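Long-range contacts in cryptochrome DASH (Arabidopsis thaliana, PDB 2J4D), which repairs cyclobutane pyrimidine dimers in single-stranded DNA as an FAD- and folate-binding photolyase, and may also act as a photoreceptor: residues S17-T22 with A254-V259; L50-N55 with T211-S216; V402-L407 with V492-G497. All coordinates share one frame; numbering follows the deposited sequence.

Contact 1. Residues S17-T22 with A254-V259; sequences SVAIKT and AGVGRV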
loop_
_atom_site.group_PDB
_atom_site.type_symbol
_atom_site.label_atom_id
_atom_site.label_comp_id
_atom_site.label_asym_id
_atom_site.label_seq_id
_atom_site.Cartn_x
_atom_site.Cartn_y
_atom_site.Cartn_z
ATOM N N SER A 17 -12.593 12.578 -16.289
ATOM C CA SER A 17 -13.446 13.683 -15.854
ATOM C C SER A 17 -13.527 13.767 -14.331
ATOM O O SER A 17 -13.595 14.863 -13.768
ATOM C CB SER A 17 -14.854 13.565 -16.452
ATOM O OG SER A 17 -15.503 12.392 -16.006
ATOM N N VAL A 18 -13.525 12.614 -13.666
ATOM C CA VAL A 18 -13.579 12.594 -12.207
ATOM C C VAL A 18 -12.284 13.175 -11.638
ATOM O O VAL A 18 -12.306 13.923 -10.663
ATOM C CB VAL A 18 -13.776 11.157 -11.666
ATOM C CG1 VAL A 18 -13.580 11.132 -10.156
ATOM C CG2 VAL A 18 -15.175 10.673 -12.006
ATOM N N ALA A 19 -11.159 12.833 -12.257
ATOM C CA ALA A 19 -9.864 13.336 -11.814
ATOM C C ALA A 19 -9.837 14.857 -11.964
ATOM O O ALA A 19 -9.404 15.574 -11.063
ATOM C CB ALA A 19 -8.739 12.701 -12.641
ATOM N N ILE A 20 -10.305 15.345 -13.107
ATOM C CA ILE A 20 -10.339 16.777 -13.347
ATOM C C ILE A 20 -11.213 17.478 -12.312
ATOM O O ILE A 20 -10.826 18.514 -11.772
ATOM C CB ILE A 20 -10.867 17.098 -14.766
ATOM C CG1 ILE A 20 -9.832 16.666 -15.808
ATOM C CG2 ILE A 20 -11.150 18.591 -14.899
ATOM C CD1 ILE A 20 -10.332 16.717 -17.232
ATOM N N LYS A 21 -12.384 16.921 -12.023
ATOM C CA LYS A 21 -13.265 17.549 -11.037
ATOM C C LYS A 21 -12.648 17.515 -9.643
ATOM O O LYS A 21 -12.740 18.483 -8.891
ATOM C CB LYS A 21 -14.633 16.866 -11.001
ATOM C CG LYS A 21 -15.417 17.011 -12.292
ATOM C CD LYS A 21 -16.919 16.823 -12.094
ATOM C CE LYS A 21 -17.548 17.976 -11.308
ATOM N NZ LYS A 21 -17.541 17.758 -9.828
ATOM N N THR A 22 -12.011 16.403 -9.298
ATOM C CA THR A 22 -11.391 16.280 -7.986
ATOM C C THR A 22 -10.204 17.236 -7.826
ATOM O O THR A 22 -10.085 17.919 -6.805
ATOM C CB THR A 22 -10.955 14.821 -7.727
ATOM O OG1 THR A 22 -12.110 13.974 -7.779
ATOM C CG2 THR A 22 -10.315 14.679 -6.349
ATOM N N ALA A 254 -6.776 6.859 -11.383
ATOM C CA ALA A 254 -7.610 5.705 -11.094
ATOM C C ALA A 254 -7.933 5.656 -9.605
ATOM O O ALA A 254 -9.036 5.274 -9.208
ATOM C CB ALA A 254 -6.897 4.416 -11.530
ATOM N N GLY A 255 -6.975 6.057 -8.777
ATOM C CA GLY A 255 -7.208 6.043 -7.347
ATOM C C GLY A 255 -8.325 6.968 -6.902
ATOM O O GLY A 255 -9.209 6.558 -6.149
ATOM N N VAL A 256 -8.295 8.225 -7.329
ATOM C CA VAL A 256 -9.367 9.122 -6.919
ATOM C C VAL A 256 -10.660 8.662 -7.589
ATOM O O VAL A 256 -11.755 8.923 -7.096
ATOM C CB VAL A 256 -9.059 10.603 -7.263
ATOM C CG1 VAL A 256 -7.733 11.013 -6.605
ATOM C CG2 VAL A 256 -9.013 10.806 -8.754
ATOM N N GLY A 257 -10.523 7.950 -8.704
ATOM C CA GLY A 257 -11.694 7.430 -9.386
ATOM C C GLY A 257 -12.370 6.380 -8.516
ATOM O O GLY A 257 -13.601 6.297 -8.483
ATOM N N ARG A 258 -11.572 5.579 -7.805
ATOM C CA ARG A 258 -12.126 4.543 -6.928
ATOM C C ARG A 258 -12.771 5.158 -5.690
ATOM O O ARG A 258 -13.781 4.647 -5.195
ATOM C CB ARG A 258 -11.037 3.533 -6.527
ATOM C CG ARG A 258 -11.486 2.460 -5.524
ATOM C CD ARG A 258 -12.718 1.664 -5.997
ATOM N NE ARG A 258 -13.168 0.754 -4.947
ATOM C CZ ARG A 258 -14.193 -0.089 -5.048
ATOM N NH1 ARG A 258 -14.905 -0.157 -6.168
ATOM N NH2 ARG A 258 -14.502 -0.872 -4.019
ATOM N N VAL A 259 -12.191 6.245 -5.177
ATOM C CA VAL A 259 -12.780 6.911 -4.019
ATOM C C VAL A 259 -14.157 7.426 -4.467
ATOM O O VAL A 259 -15.159 7.261 -3.771
ATOM C CB VAL A 259 -11.906 8.098 -3.526
ATOM C CG1 VAL A 259 -12.656 8.897 -2.482
ATOM C CG2 VAL A 259 -10.620 7.565 -2.893
HETATM O O HOH W 1 -12.242 11.486 -6.202
#
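Val-256 sets its CG2 methyl against Ala-19, 4.1 Å from CA and 4.3 Å from CB. That methyl sits between the backbone N and carbonyl carbon of its own residue (chi1 -57°), while the CB of Val-256 faces Thr-22, whose CG2 is 4.4 Å away. Beside this pair, CG1 of Val-18 rests on the backbone of the second helix, 4.2 Å from both the O of Val-256 and the CA of Gly-257; at the glycine the methyl lies on bare main chain. One water ties the helices together, donating one hydrogen bond to Thr-22 OG1 (2.9 Å) and one to Val-256 O (2.8 Å). Thr-22 OG1 is itself fixed by donating to Val-18 O one turn back (2.9 Å), from above the carbonyl plane; the backbone N of Thr-22 takes the other face of the same oxygen. This is near-perpendicular helix packing through small residues, joining N-terminal helix 12-26 to helix 252-265: the short axes cross at 85° and 8.7 Å apart, so burial is confined to a small patch. Phe-301 of helix 299-312 covers Thr-22 and Val-256, and the loop between strand 41-46 and helix 56-63 borders the same patch.

Contact 2. Residues L50-N55 with T211-S216; sequences LRVLDN and TRIPLS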
loop_
_atom_site.group_PDB
_atom_site.type_symbol
_atom_site.label_atom_id
_atom_site.label_comp_id
_atom_site.label_asym_id
_atom_site.label_seq_id
_atom_site.Cartn_x
_atom_site.Cartn_y
_atom_site.Cartn_z
ATOM N N LEU A 50 3.345 8.766 -5.194
ATOM C CA LEU A 50 3.093 9.046 -6.610
ATOM C C LEU A 50 1.779 9.769 -6.900
ATOM O O LEU A 50 0.863 9.215 -7.515
ATOM C CB LEU A 50 3.172 7.736 -7.410
ATOM C CG LEU A 50 4.422 6.902 -7.082
ATOM C CD1 LEU A 50 4.446 5.638 -7.941
ATOM C CD2 LEU A 50 5.678 7.744 -7.303
ATOM N N ARG A 51 1.698 11.021 -6.461
ATOM C CA ARG A 51 0.493 11.822 -6.664
ATOM C C ARG A 51 0.857 13.294 -6.623
ATOM O O ARG A 51 1.951 13.666 -6.175
ATOM C CB ARG A 51 -0.526 11.568 -5.543
ATOM C CG ARG A 51 -0.020 12.037 -4.165
ATOM C CD ARG A 51 -1.057 11.906 -3.052
ATOM N NE ARG A 51 -0.565 12.524 -1.814
ATOM C CZ ARG A 51 0.309 11.960 -0.980
ATOM N NH1 ARG A 51 0.789 10.741 -1.229
ATOM N NH2 ARG A 51 0.738 12.627 0.085
ATOM N N VAL A 52 -0.081 14.117 -7.083
ATOM C CA VAL A 52 0.065 15.561 -7.078
ATOM C C VAL A 52 -0.782 16.094 -5.923
ATOM O O VAL A 52 -0.335 16.946 -5.157
ATOM C CB VAL A 52 -0.430 16.174 -8.408
ATOM C CG1 VAL A 52 -0.465 17.688 -8.309
ATOM C CG2 VAL A 52 0.483 15.746 -9.536
ATOM N N LEU A 53 -1.997 15.573 -5.776
ATOM C CA LEU A 53 -2.885 16.023 -4.702
ATOM C C LEU A 53 -2.331 15.812 -3.298
ATOM O O LEU A 53 -1.672 14.808 -3.019
ATOM C CB LEU A 53 -4.237 15.302 -4.762
ATOM C CG LEU A 53 -5.362 15.782 -5.674
ATOM C CD1 LEU A 53 -6.599 14.948 -5.397
ATOM C CD2 LEU A 53 -5.662 17.252 -5.416
ATOM N N ASP A 54 -2.617 16.768 -2.418
ATOM C CA ASP A 54 -2.221 16.680 -1.019
ATOM C C ASP A 54 -0.811 16.131 -0.834
ATOM O O ASP A 54 -0.582 15.220 -0.032
ATOM C CB ASP A 54 -3.242 15.800 -0.283
ATOM C CG ASP A 54 -2.976 15.710 1.205
ATOM O OD1 ASP A 54 -2.573 16.729 1.801
ATOM O OD2 ASP A 54 -3.186 14.625 1.784
ATOM N N ASN A 55 0.131 16.694 -1.581
ATOM C CA ASN A 55 1.526 16.275 -1.518
ATOM C C ASN A 55 2.356 17.409 -0.917
ATOM O O ASN A 55 2.678 18.373 -1.614
ATOM C CB ASN A 55 2.044 15.963 -2.928
ATOM C CG ASN A 55 3.438 15.355 -2.915
ATOM O OD1 ASN A 55 4.262 15.696 -2.079
ATOM N ND2 ASN A 55 3.704 14.460 -3.852
ATOM N N THR A 211 -3.377 19.375 1.934
ATOM C CA THR A 211 -2.634 20.501 1.378
ATOM C C THR A 211 -3.109 20.821 -0.044
ATOM O O THR A 211 -3.199 19.928 -0.895
ATOM C CB THR A 211 -1.118 20.193 1.379
ATOM O OG1 THR A 211 -0.671 20.053 2.735
ATOM C CG2 THR A 211 -0.333 21.312 0.707
ATOM N N ARG A 212 -3.430 22.091 -0.290
ATOM C CA ARG A 212 -3.902 22.526 -1.602
ATOM C C ARG A 212 -2.726 22.814 -2.517
ATOM O O ARG A 212 -1.787 23.505 -2.136
ATOM C CB ARG A 212 -4.776 23.779 -1.486
ATOM C CG ARG A 212 -5.949 23.610 -0.545
ATOM C CD ARG A 212 -6.675 22.302 -0.803
ATOM N NE ARG A 212 -7.128 21.701 0.448
ATOM C CZ ARG A 212 -8.400 21.579 0.809
ATOM N NH1 ARG A 212 -9.368 22.013 0.007
ATOM N NH2 ARG A 212 -8.702 21.031 1.979
ATOM N N ILE A 213 -2.801 22.285 -3.730
ATOM C CA ILE A 213 -1.740 22.425 -4.711
ATOM C C ILE A 213 -2.166 23.332 -5.865
ATOM O O ILE A 213 -3.262 23.182 -6.410
ATOM C CB ILE A 213 -1.369 21.038 -5.293
ATOM C CG1 ILE A 213 -1.000 20.067 -4.163
ATOM C CG2 ILE A 213 -0.238 21.178 -6.292
ATOM C CD1 ILE A 213 0.223 20.473 -3.329
ATOM N N PRO A 214 -1.302 24.280 -6.259
ATOM C CA PRO A 214 -1.652 25.180 -7.366
ATOM C C PRO A 214 -1.766 24.461 -8.701
ATOM O O PRO A 214 -1.147 23.418 -8.912
ATOM C CB PRO A 214 -0.522 26.209 -7.352
ATOM C CG PRO A 214 0.636 25.457 -6.762
ATOM C CD PRO A 214 -0.017 24.664 -5.649
ATOM N N LEU A 215 -2.568 25.019 -9.602
ATOM C CA LEU A 215 -2.765 24.420 -10.916
ATOM C C LEU A 215 -1.545 24.600 -11.811
ATOM O O LEU A 215 -1.357 23.859 -12.770
ATOM C CB LEU A 215 -4.000 25.025 -11.589
ATOM C CG LEU A 215 -5.331 24.633 -10.939
ATOM C CD1 LEU A 215 -6.489 25.323 -11.654
ATOM C CD2 LEU A 215 -5.489 23.120 -10.998
ATOM N N SER A 216 -0.717 25.585 -11.489
ATOM C CA SER A 216 0.494 25.863 -12.261
ATOM C C SER A 216 1.694 25.648 -11.349
ATOM O O SER A 216 1.852 26.356 -10.352
ATOM C CB SER A 216 0.476 27.310 -12.764
ATOM O OG SER A 216 1.741 27.691 -13.274
HETATM O O HOH W 2 -4.615 18.656 -2.700
#
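The carboxylate of Asp-54 receives the backbone N-H of Thr-211 on OD1, at 2.8 Å and 161°; the donor comes from the anti side, 33° out of the carboxylate plane. Arg-300 forms a salt bridge with the same OD1, and Ser-298 hydrogen-bonds to OD2. The guanidinium of Arg-51 has the O of Asp-54 at its edge, in plane, bonded to NH2 at 2.9 Å, and the O of Arg-51 lies in the plane of the Asn-55 amide, 3.0 Å from ND2, which donates to it. These bonds brace the loop 50-55 just before helix 56-63, where Asn-55 is the N-cap, its OD1 accepting from Leu-58 N. A water bridges the segments, accepting from Asp-54 N and donating to Thr-211 O, and the CA of Asp-54 makes a C-H...O contact with that carbonyl. Ile-213 packs on backbone carbonyl oxygens, with CG1 3.3 Å from Val-52 O and CD1 3.7 Å from Asn-55 O; its CG2, anti to the backbone N, makes the apolar side-chain contact, meeting Val-52 CG1 at 4.0 Å. Thr-211 OG1 is hydrogen-bonded to Asp-56 OD1. Buried Asp-54 thus has a polar partner for each carboxylate oxygen, and Arg-300 would be expected to favour its ionised form while the aspartate pins the 211-216 loop to the 50-55 loop.

Contact 3. Residues V402-L407 with V492-G497; sequences VRDMGL and VPLKHG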
loop_
_atom_site.group_PDB
_atom_site.type_symbol
_atom_site.label_atom_id
_atom_site.label_comp_id
_atom_site.label_asym_id
_atom_site.label_seq_id
_atom_site.Cartn_x
_atom_site.Cartn_y
_atom_site.Cartn_z
ATOM N N VAL A 402 1.023 -20.272 10.190
ATOM C CA VAL A 402 1.707 -20.268 11.469
ATOM C C VAL A 402 1.277 -21.362 12.442
ATOM O O VAL A 402 2.114 -22.060 13.009
ATOM C CB VAL A 402 1.524 -18.906 12.189
ATOM C CG1 VAL A 402 2.076 -18.982 13.612
ATOM C CG2 VAL A 402 2.224 -17.803 11.405
ATOM N N ARG A 403 -0.029 -21.506 12.629
ATOM C CA ARG A 403 -0.548 -22.464 13.596
ATOM C C ARG A 403 -0.861 -23.872 13.108
ATOM O O ARG A 403 -0.582 -24.841 13.807
ATOM C CB ARG A 403 -1.773 -21.855 14.281
ATOM C CG ARG A 403 -1.448 -20.514 14.932
ATOM C CD ARG A 403 -2.531 -20.031 15.879
ATOM N NE ARG A 403 -2.053 -18.901 16.674
ATOM C CZ ARG A 403 -1.806 -17.696 16.172
ATOM N NH1 ARG A 403 -2.006 -17.475 14.881
ATOM N NH2 ARG A 403 -1.342 -16.723 16.946
ATOM N N ASP A 404 -1.440 -23.993 11.923
ATOM C CA ASP A 404 -1.764 -25.309 11.397
ATOM C C ASP A 404 -0.561 -25.954 10.727
ATOM O O ASP A 404 -0.332 -27.153 10.881
ATOM C CB ASP A 404 -2.933 -25.205 10.424
ATOM C CG ASP A 404 -4.218 -24.800 11.118
ATOM O OD1 ASP A 404 -4.700 -25.580 11.972
ATOM O OD2 ASP A 404 -4.738 -23.702 10.822
ATOM N N MET A 405 0.221 -25.157 10.001
ATOM C CA MET A 405 1.400 -25.676 9.318
ATOM C C MET A 405 2.669 -25.571 10.154
ATOM O O MET A 405 3.648 -26.266 9.883
ATOM C CB MET A 405 1.606 -24.955 7.986
ATOM C CG MET A 405 0.465 -25.149 7.017
ATOM S SD MET A 405 0.826 -24.421 5.426
ATOM C CE MET A 405 1.517 -25.796 4.575
ATOM N N GLY A 406 2.652 -24.703 11.162
ATOM C CA GLY A 406 3.813 -24.532 12.021
ATOM C C GLY A 406 5.033 -23.920 11.347
ATOM O O GLY A 406 6.166 -24.134 11.784
ATOM N N LEU A 407 4.815 -23.137 10.295
ATOM C CA LEU A 407 5.933 -22.525 9.573
ATOM C C LEU A 407 6.410 -21.173 10.084
ATOM O O LEU A 407 5.654 -20.413 10.687
ATOM C CB LEU A 407 5.585 -22.383 8.087
ATOM C CG LEU A 407 5.365 -23.683 7.310
ATOM C CD1 LEU A 407 4.931 -23.368 5.888
ATOM C CD2 LEU A 407 6.648 -24.500 7.311
ATOM N N VAL A 492 -1.877 -31.052 5.761
ATOM C CA VAL A 492 -1.741 -31.172 7.214
ATOM C C VAL A 492 -3.126 -31.235 7.826
ATOM O O VAL A 492 -4.104 -30.786 7.229
ATOM C CB VAL A 492 -1.089 -29.937 7.877
ATOM C CG1 VAL A 492 0.406 -29.957 7.698
ATOM C CG2 VAL A 492 -1.710 -28.665 7.298
ATOM N N PRO A 493 -3.228 -31.802 9.026
ATOM C CA PRO A 493 -4.493 -31.904 9.747
ATOM C C PRO A 493 -4.695 -30.508 10.324
ATOM O O PRO A 493 -3.737 -29.738 10.421
ATOM C CB PRO A 493 -4.181 -32.951 10.823
ATOM C CG PRO A 493 -2.702 -32.723 11.077
ATOM C CD PRO A 493 -2.199 -32.644 9.662
ATOM N N LEU A 494 -5.921 -30.146 10.669
ATOM C CA LEU A 494 -6.125 -28.833 11.243
ATOM C C LEU A 494 -5.751 -29.021 12.703
ATOM O O LEU A 494 -6.074 -30.051 13.303
ATOM C CB LEU A 494 -7.579 -28.393 11.099
ATOM C CG LEU A 494 -7.953 -28.073 9.651
ATOM C CD1 LEU A 494 -9.457 -27.876 9.560
ATOM C CD2 LEU A 494 -7.200 -26.832 9.163
ATOM N N LYS A 495 -5.030 -28.051 13.246
ATOM C CA LYS A 495 -4.598 -28.090 14.624
ATOM C C LYS A 495 -5.752 -28.176 15.618
ATOM O O LYS A 495 -5.577 -28.755 16.680
ATOM C CB LYS A 495 -3.746 -26.867 14.911
ATOM C CG LYS A 495 -3.063 -26.912 16.242
ATOM C CD LYS A 495 -2.564 -25.544 16.601
ATOM C CE LYS A 495 -2.659 -25.366 18.091
ATOM N NZ LYS A 495 -1.418 -24.816 18.673
ATOM N N HIS A 496 -6.925 -27.624 15.320
ATOM C CA HIS A 496 -8.039 -27.719 16.273
ATOM C C HIS A 496 -9.381 -28.347 15.860
ATOM O O HIS A 496 -10.238 -27.679 15.223
ATOM C CB HIS A 496 -8.246 -26.341 16.866
ATOM C CG HIS A 496 -7.075 -25.882 17.693
ATOM N ND1 HIS A 496 -6.833 -26.379 18.956
ATOM C CD2 HIS A 496 -6.059 -25.019 17.435
ATOM C CE1 HIS A 496 -5.737 -25.833 19.452
ATOM N NE2 HIS A 496 -5.249 -25.000 18.551
ATOM N N GLY A 497 -9.519 -29.613 16.318
ATOM C CA GLY A 497 -10.656 -30.530 16.088
ATOM C C GLY A 497 -11.975 -30.137 15.444
ATOM O O GLY A 497 -12.124 -29.405 14.433
HETATM O O HOH W 3 -1.723 -29.285 11.921
#
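Asp-404 accepts the backbone N-H of Lys-495 on OD1, the one direct hydrogen bond across the contact, at 2.8 Å and 162°, with the donor nearly along the C-O axis. The CG of Asp-404 stands beside its own backbone N (chi1 -67°), which points OD1 at the backbone N of Lys-495. Tyr-447 OH also hydrogen-bonds to OD1, so two partners hold that oxygen. A second polar link is a water that donates to the O of Asp-404 at 2.7 Å and to the O of Pro-493 at 2.6 Å, bridging two carbonyls that could not bond to each other. Packing contacts flank these bonds. Leu-494 CD2 lies 4.0 Å from Asp-404 OD1, the two side chains slanting past one another. In the apolar pair, Met-405 meets Val-492 at about a right angle, CG to CG2 at 4.1 Å; both side chains also touch Leu-362 and Phe-400. The aliphatic part of Lys-495 runs alongside the backbone at Arg-403, its CD 3.5 Å from the O of Arg-403, whereas the guanidinium of Arg-403 leads away and NH1 bonds to Gly-435 O. Replacing Asp-404 by alanine removes the carboxylate, which is likely to leave the Lys-495 N-H and the Tyr-447 hydroxyl without their common partner and the 492-497 loop less firmly tied. Two parts of the FAD-binding family region are thus joined at residues 403-405 by one carboxylate oxygen and a bridging water; Lys-495 contributes its backbone N-H and hydrocarbon chain, its NZ making no ion pair with Asp-404.

Overall arrangement
Contacts 1 and 2 adjoin, their centres 14 Å apart, and contact 2 is nested within the chain loop that contact 1 closes. Leu-53 joins them: its CD1 packs on Thr-22 CG2 at 3.8 Å and on Val-256 CG1 at 4.3 Å. Contact 3 closes later in sequence, on the far side of the chain's centre, with its centre 44 Å from that of contact 1 and 49 Å from that of contact 2. FAD is about 14 Å from the side chains of Val-256 and Asp-54 and about 10 Å from that of Arg-403, so none of these side chains is in the first shell of the flavin cofactor.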